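Local coordinates for ORF131 protein (Ralstonia metallidurans, PDB 2WTO), which probably binds copper in heavy-metal resistance and forms a two-chain assembly with magnesium bound between the subunits, at residues Y72-S77 / R119-R124; F94-R99 / D123-F128. All blocks are in the same frame, centred on the assembly; numbering follows the deposited sequence. Where two conformers were deposited one is given.

In the fold
Contact 1 pairs strand 72-76 with strand 119-123, an outer strand within this chain and the middle strand of a three-stranded mixed sheet completed by strand 101-104. Contact 2 lies where strand 119-123 runs out. There the C-terminal residues 123-128 meet the loop 94-99, which follows strand 88-94 of the other sheet and leads to strand 101-104. The centres of the contacts are about 10 Å apart, and their segments share Asp123 and Arg124. Along the chain the order is 72-77, 94-99, then 119-128. Ser77 OG makes a probable hydrogen bond to Met97 N, linking the two. The sheet's end and the C-terminal tail meet at a magnesium ion that Asp123 shares with Asp123 of the second subunit.

Contact 1: Y72-S77 / R119-R124; sequences YVNVDS and RVYIDR. With MG (magnesium ion), chain I.
Val75 sets its CG2 methyl over Val120 and Ile122 on one face of a parallel strand pair. CG2 meets Val120 CG1 at 3.4 Å, closer than usual for two methyls, and the two side chains cross at about a right angle. CG2 lies between the backbone N and the carbonyl carbon of Val75 (chi1 -57° for CG1), which turns it to the neighbouring strand. In one of the two conformers of Val73, its CG2 continues this apolar row against Val120 CG2. Phe94 of strand 88-94 covers Val75, Val120 and Ile122.

The backbones are joined by four hydrogen bonds. Val73 N and Val75 N give to Arg119 O and Tyr121 O. Tyr121 N and Asp123 N give to Val73 O and Val75 O. On the other face Asn74 and Tyr121 lie side by side, with amide and ring planes 62° apart. Asn74 OD1 touches Tyr121 CB at 3.5 Å. The Asn74 amide nitrogen bonds Asn74 O of the second subunit, while Tyr121 OH turns to Asp100.

At the end of the pair, Ser77 OG donates to Asp123 O at 2.7 Å, in the carbonyl plane. The carboxylates of Asp76 and Asp123 run alongside each other, 49° apart in plane. Asp76 OD1 comes to 3.6 Å from Asp123 OD2. Asp123 OD2 also binds magnesium at 2.0 Å. Four waters and Asp123 OD1 of the second subunit complete the six ligands. This is a parallel beta ladder, its apolar face turned to the core and its polar face to the second subunit, with a mainly hydrated magnesium site at its C-terminal end.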
# COMPACT_ATOMS: atom_id res chain seq x y z
N TYR A 72 2.36 1.88 8.05
CA TYR A 72 3.00 2.12 6.75
C TYR A 72 2.11 1.81 5.57
O TYR A 72 1.07 1.14 5.71
CB TYR A 72 4.33 1.37 6.59
CG TYR A 72 4.22 -0.13 6.36
CD1 TYR A 72 4.11 -0.65 5.08
CD2 TYR A 72 4.28 -1.01 7.44
CE1 TYR A 72 4.03 -2.06 4.87
CE2 TYR A 72 4.22 -2.39 7.24
CZ TYR A 72 4.10 -2.91 5.96
OH TYR A 72 4.04 -4.28 5.82
N VAL A 73 2.51 2.34 4.41
CA VAL A 73 1.91 2.00 3.13
C VAL A 73 3.04 1.86 2.12
O VAL A 73 4.13 2.36 2.35
CB VAL A 73 0.88 3.09 2.65
CG1 VAL A 73 -0.20 3.29 3.70
CG2 VAL A 73 1.57 4.40 2.36
N ASN A 74 2.79 1.15 1.01
CA ASN A 74 3.80 0.98 -0.04
C ASN A 74 3.34 1.79 -1.24
O ASN A 74 2.21 1.63 -1.69
CB ASN A 74 3.89 -0.48 -0.48
CG ASN A 74 4.49 -1.39 0.58
OD1 ASN A 74 5.13 -0.92 1.52
ND2 ASN A 74 4.31 -2.69 0.41
N VAL A 75 4.22 2.63 -1.76
CA VAL A 75 3.95 3.33 -3.02
C VAL A 75 5.10 3.09 -4.01
O VAL A 75 6.20 2.70 -3.61
CB VAL A 75 3.72 4.84 -2.79
CG1 VAL A 75 2.57 5.06 -1.79
CG2 VAL A 75 5.04 5.53 -2.34
N ASP A 76 4.82 3.27 -5.30
CA ASP A 76 5.86 3.16 -6.32
C ASP A 76 6.51 4.52 -6.59
O ASP A 76 5.88 5.55 -6.45
CB ASP A 76 5.26 2.64 -7.63
CG ASP A 76 5.11 1.13 -7.63
OD1 ASP A 76 5.96 0.46 -7.01
OD2 ASP A 76 4.15 0.61 -8.23
N SER A 77 7.78 4.51 -6.99
CA SER A 77 8.39 5.70 -7.56
C SER A 77 7.44 6.20 -8.67
O SER A 77 6.96 5.40 -9.49
CB SER A 77 9.76 5.35 -8.14
OG SER A 77 10.75 5.35 -7.12
N ARG A 119 4.45 5.86 7.94
CA ARG A 119 5.63 5.86 7.09
C ARG A 119 5.29 5.35 5.69
O ARG A 119 4.62 4.34 5.53
CB ARG A 119 6.80 5.11 7.74
CG ARG A 119 7.28 5.90 9.00
CD ARG A 119 8.73 5.63 9.41
NE ARG A 119 9.67 5.99 8.39
CZ ARG A 119 10.26 7.18 8.28
NH1 ARG A 119 10.03 8.15 9.15
NH2 ARG A 119 11.10 7.38 7.28
N VAL A 120 5.74 6.10 4.68
CA VAL A 120 5.54 5.71 3.28
C VAL A 120 6.78 5.01 2.73
O VAL A 120 7.85 5.60 2.64
CB VAL A 120 5.22 6.93 2.38
CG1 VAL A 120 4.93 6.47 0.93
CG2 VAL A 120 4.02 7.69 2.95
N TYR A 121 6.63 3.75 2.34
CA TYR A 121 7.71 3.00 1.76
C TYR A 121 7.67 3.21 0.25
O TYR A 121 6.70 2.83 -0.39
CB TYR A 121 7.52 1.52 2.08
CG TYR A 121 8.74 0.70 1.88
CD1 TYR A 121 9.52 0.29 2.96
CD2 TYR A 121 9.12 0.31 0.59
CE1 TYR A 121 10.67 -0.49 2.75
CE2 TYR A 121 10.24 -0.47 0.36
CZ TYR A 121 11.02 -0.86 1.44
OH TYR A 121 12.13 -1.64 1.20
N ILE A 122 8.71 3.82 -0.31
CA ILE A 122 8.74 4.08 -1.76
C ILE A 122 9.67 3.10 -2.47
O ILE A 122 10.86 3.04 -2.17
CB ILE A 122 9.22 5.51 -2.05
CG1 ILE A 122 8.41 6.52 -1.23
CG2 ILE A 122 9.18 5.77 -3.58
CD1 ILE A 122 9.15 7.87 -0.94
N ASP A 123 9.11 2.33 -3.40
CA ASP A 123 9.86 1.35 -4.15
C ASP A 123 10.79 2.08 -5.12
O ASP A 123 10.46 3.15 -5.63
CB ASP A 123 8.89 0.43 -4.92
CG ASP A 123 9.59 -0.72 -5.62
OD1 ASP A 123 10.52 -1.33 -5.04
OD2 ASP A 123 9.20 -1.03 -6.76
N ARG A 124 11.96 1.48 -5.33
CA ARG A 124 12.99 1.98 -6.24
C ARG A 124 12.43 2.17 -7.65
O ARG A 124 11.61 1.38 -8.11
CB ARG A 124 14.11 0.94 -6.30
CG ARG A 124 15.19 1.22 -7.31
CD ARG A 124 16.32 0.20 -7.19
NE ARG A 124 16.02 -1.04 -7.91
CZ ARG A 124 15.53 -2.14 -7.34
NH1 ARG A 124 15.27 -2.18 -6.04
NH2 ARG A 124 15.30 -3.21 -8.09
MG MG I . 9.77 -2.33 -8.12
O HOH W 1 7.50 -0.93 -8.81
O HOH W 2 6.72 -1.93 -6.84
O HOH W 3 8.74 1.78 -8.27
O HOH W 4 11.20 -3.07 -6.96
O HOH W 5 11.31 -1.23 -8.95
O HOH W 6 8.90 -1.79 -9.92
O HOH W 7 10.30 -4.11 -9.20

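Contact 2: F94-R99 / D123-F128; sequences FAQMVR and DRSDLF. With MG (magnesium ion), chain I.
Ser125 OG donates to Gln96 OE1 at 2.6 Å and accepts from Leu127 N at 3.0 Å. The bond to Gln96 uses a lone pair of the amide oxygen, in the carbonyl plane. The bond from Leu127 closes an ST turn. Ser125 OG points anti to the backbone N (chi1 172°), where it can serve both partners. Gln96 bends at chi2 (-71°), which brings its amide back to the turn. Water 8 also donates to Gln96 OE1 and accepts from Asp126 N, adding a second link across the contact. Leu127 CD1 lies against Gln96 CD at 3.5 Å, the two side chains crossing at a slant.

The backbones are joined by Ser125 N and Met97 O. This bond is 2.7 Å long and almost straight, with 178° at the hydrogen. Beyond it, Phe128 turns one ring face to Val98. Val98 CA makes a CH-pi contact 4.0 Å from the ring centroid, and Val98 CG2 lies over the middle of the same ring. Gln96 O sits at the ring edge, near its plane. Arg124 runs its aliphatic part past the loop, with CD 3.2 Å from Val98 O.

Asp126 leaves its backbone away from the 94-99 loop. Its OD1 and OD2 take hydrogen bonds from waters 5 and 6, both of which are magnesium ligands. At the end of the modelled chain, Ser125 meets the loop through polar bonds, Leu127 through packing on Gln96 and Phe128 through its ring face, while Asp126 reaches the magnesium ion in the second shell, through water.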
# COMPACT_ATOMS: atom_id res chain seq x y z
N PHE A 94 5.12 10.74 -6.04
CA PHE A 94 6.40 10.33 -5.49
C PHE A 94 7.52 10.43 -6.51
O PHE A 94 7.32 10.19 -7.71
CB PHE A 94 6.28 8.95 -4.85
CG PHE A 94 5.43 8.98 -3.63
CD1 PHE A 94 5.98 9.29 -2.39
CD2 PHE A 94 4.06 8.80 -3.74
CE1 PHE A 94 5.17 9.38 -1.25
CE2 PHE A 94 3.25 8.90 -2.62
CZ PHE A 94 3.79 9.20 -1.37
N ALA A 95 8.69 10.86 -6.02
CA ALA A 95 9.87 11.01 -6.87
C ALA A 95 10.36 9.67 -7.40
O ALA A 95 9.91 8.60 -6.95
CB ALA A 95 11.01 11.70 -6.06
N GLN A 96 11.29 9.72 -8.36
CA GLN A 96 11.91 8.52 -8.90
C GLN A 96 13.15 8.19 -8.05
O GLN A 96 14.19 8.85 -8.17
CB GLN A 96 12.32 8.74 -10.36
CG GLN A 96 11.14 9.08 -11.30
CD GLN A 96 10.21 7.88 -11.56
OE1 GLN A 96 10.60 6.73 -11.42
NE2 GLN A 96 8.99 8.17 -11.96
N MET A 97 13.05 7.18 -7.20
CA MET A 97 14.09 6.91 -6.21
C MET A 97 15.12 5.90 -6.66
O MET A 97 14.78 4.85 -7.21
CB MET A 97 13.46 6.44 -4.90
CG MET A 97 12.35 7.34 -4.38
SD MET A 97 12.74 9.11 -4.27
CE MET A 97 14.16 9.04 -3.23
N VAL A 98 16.40 6.18 -6.40
CA VAL A 98 17.45 5.29 -6.87
C VAL A 98 17.43 3.95 -6.11
O VAL A 98 17.88 2.93 -6.62
CB VAL A 98 18.85 5.98 -6.75
CG1 VAL A 98 19.20 6.19 -5.27
CG2 VAL A 98 19.89 5.17 -7.48
N ARG A 99 16.93 3.98 -4.88
CA ARG A 99 16.80 2.76 -4.08
C ARG A 99 15.50 2.84 -3.26
O ARG A 99 14.96 3.93 -3.07
CB ARG A 99 18.01 2.62 -3.14
CG ARG A 99 18.14 3.75 -2.13
CD ARG A 99 19.33 3.53 -1.17
NE ARG A 99 20.58 3.30 -1.91
CZ ARG A 99 21.40 4.27 -2.30
NH1 ARG A 99 21.13 5.54 -2.03
NH2 ARG A 99 22.51 3.97 -2.97
N ASP A 123 9.11 2.33 -3.40
CA ASP A 123 9.86 1.35 -4.15
C ASP A 123 10.79 2.08 -5.12
O ASP A 123 10.46 3.15 -5.63
CB ASP A 123 8.89 0.43 -4.92
CG ASP A 123 9.59 -0.72 -5.62
OD1 ASP A 123 10.52 -1.33 -5.04
OD2 ASP A 123 9.20 -1.03 -6.76
N ARG A 124 11.96 1.48 -5.33
CA ARG A 124 12.99 1.98 -6.24
C ARG A 124 12.43 2.17 -7.65
O ARG A 124 11.61 1.38 -8.11
CB ARG A 124 14.11 0.94 -6.30
CG ARG A 124 15.19 1.22 -7.31
CD ARG A 124 16.32 0.20 -7.19
NE ARG A 124 16.02 -1.04 -7.91
CZ ARG A 124 15.53 -2.14 -7.34
NH1 ARG A 124 15.27 -2.18 -6.04
NH2 ARG A 124 15.30 -3.21 -8.09
N SER A 125 12.91 3.21 -8.34
CA SER A 125 12.48 3.50 -9.70
C SER A 125 13.06 2.53 -10.73
O SER A 125 14.21 2.11 -10.65
CB SER A 125 12.93 4.92 -10.09
OG SER A 125 12.69 5.16 -11.46
N ASP A 126 12.24 2.17 -11.71
CA ASP A 126 12.70 1.34 -12.81
C ASP A 126 13.44 2.13 -13.88
O ASP A 126 13.87 1.57 -14.89
CB ASP A 126 11.48 0.66 -13.45
CG ASP A 126 10.80 -0.32 -12.50
OD1 ASP A 126 11.54 -1.12 -11.88
OD2 ASP A 126 9.56 -0.27 -12.36
N LEU A 127 13.60 3.43 -13.67
CA LEU A 127 14.22 4.27 -14.70
C LEU A 127 15.76 4.28 -14.65
O LEU A 127 16.40 4.81 -15.56
CB LEU A 127 13.69 5.70 -14.61
CG LEU A 127 12.18 5.91 -14.72
CD1 LEU A 127 11.91 7.40 -14.62
CD2 LEU A 127 11.64 5.35 -16.03
N PHE A 128 16.34 3.69 -13.61
CA PHE A 128 17.79 3.65 -13.47
C PHE A 128 18.34 2.39 -14.13
O PHE A 128 17.85 1.29 -13.88
CB PHE A 128 18.23 3.71 -11.99
CG PHE A 128 17.90 5.01 -11.32
CD1 PHE A 128 16.69 5.19 -10.66
CD2 PHE A 128 18.80 6.08 -11.37
CE1 PHE A 128 16.38 6.42 -10.05
CE2 PHE A 128 18.50 7.29 -10.76
CZ PHE A 128 17.30 7.48 -10.11
MG MG I . 9.77 -2.33 -8.12
O HOH W 8 9.83 4.13 -12.10
O HOH W 4 11.20 -3.07 -6.96
O HOH W 5 11.31 -1.23 -8.95
O HOH W 6 8.90 -1.79 -9.92
O HOH W 7 10.30 -4.11 -9.20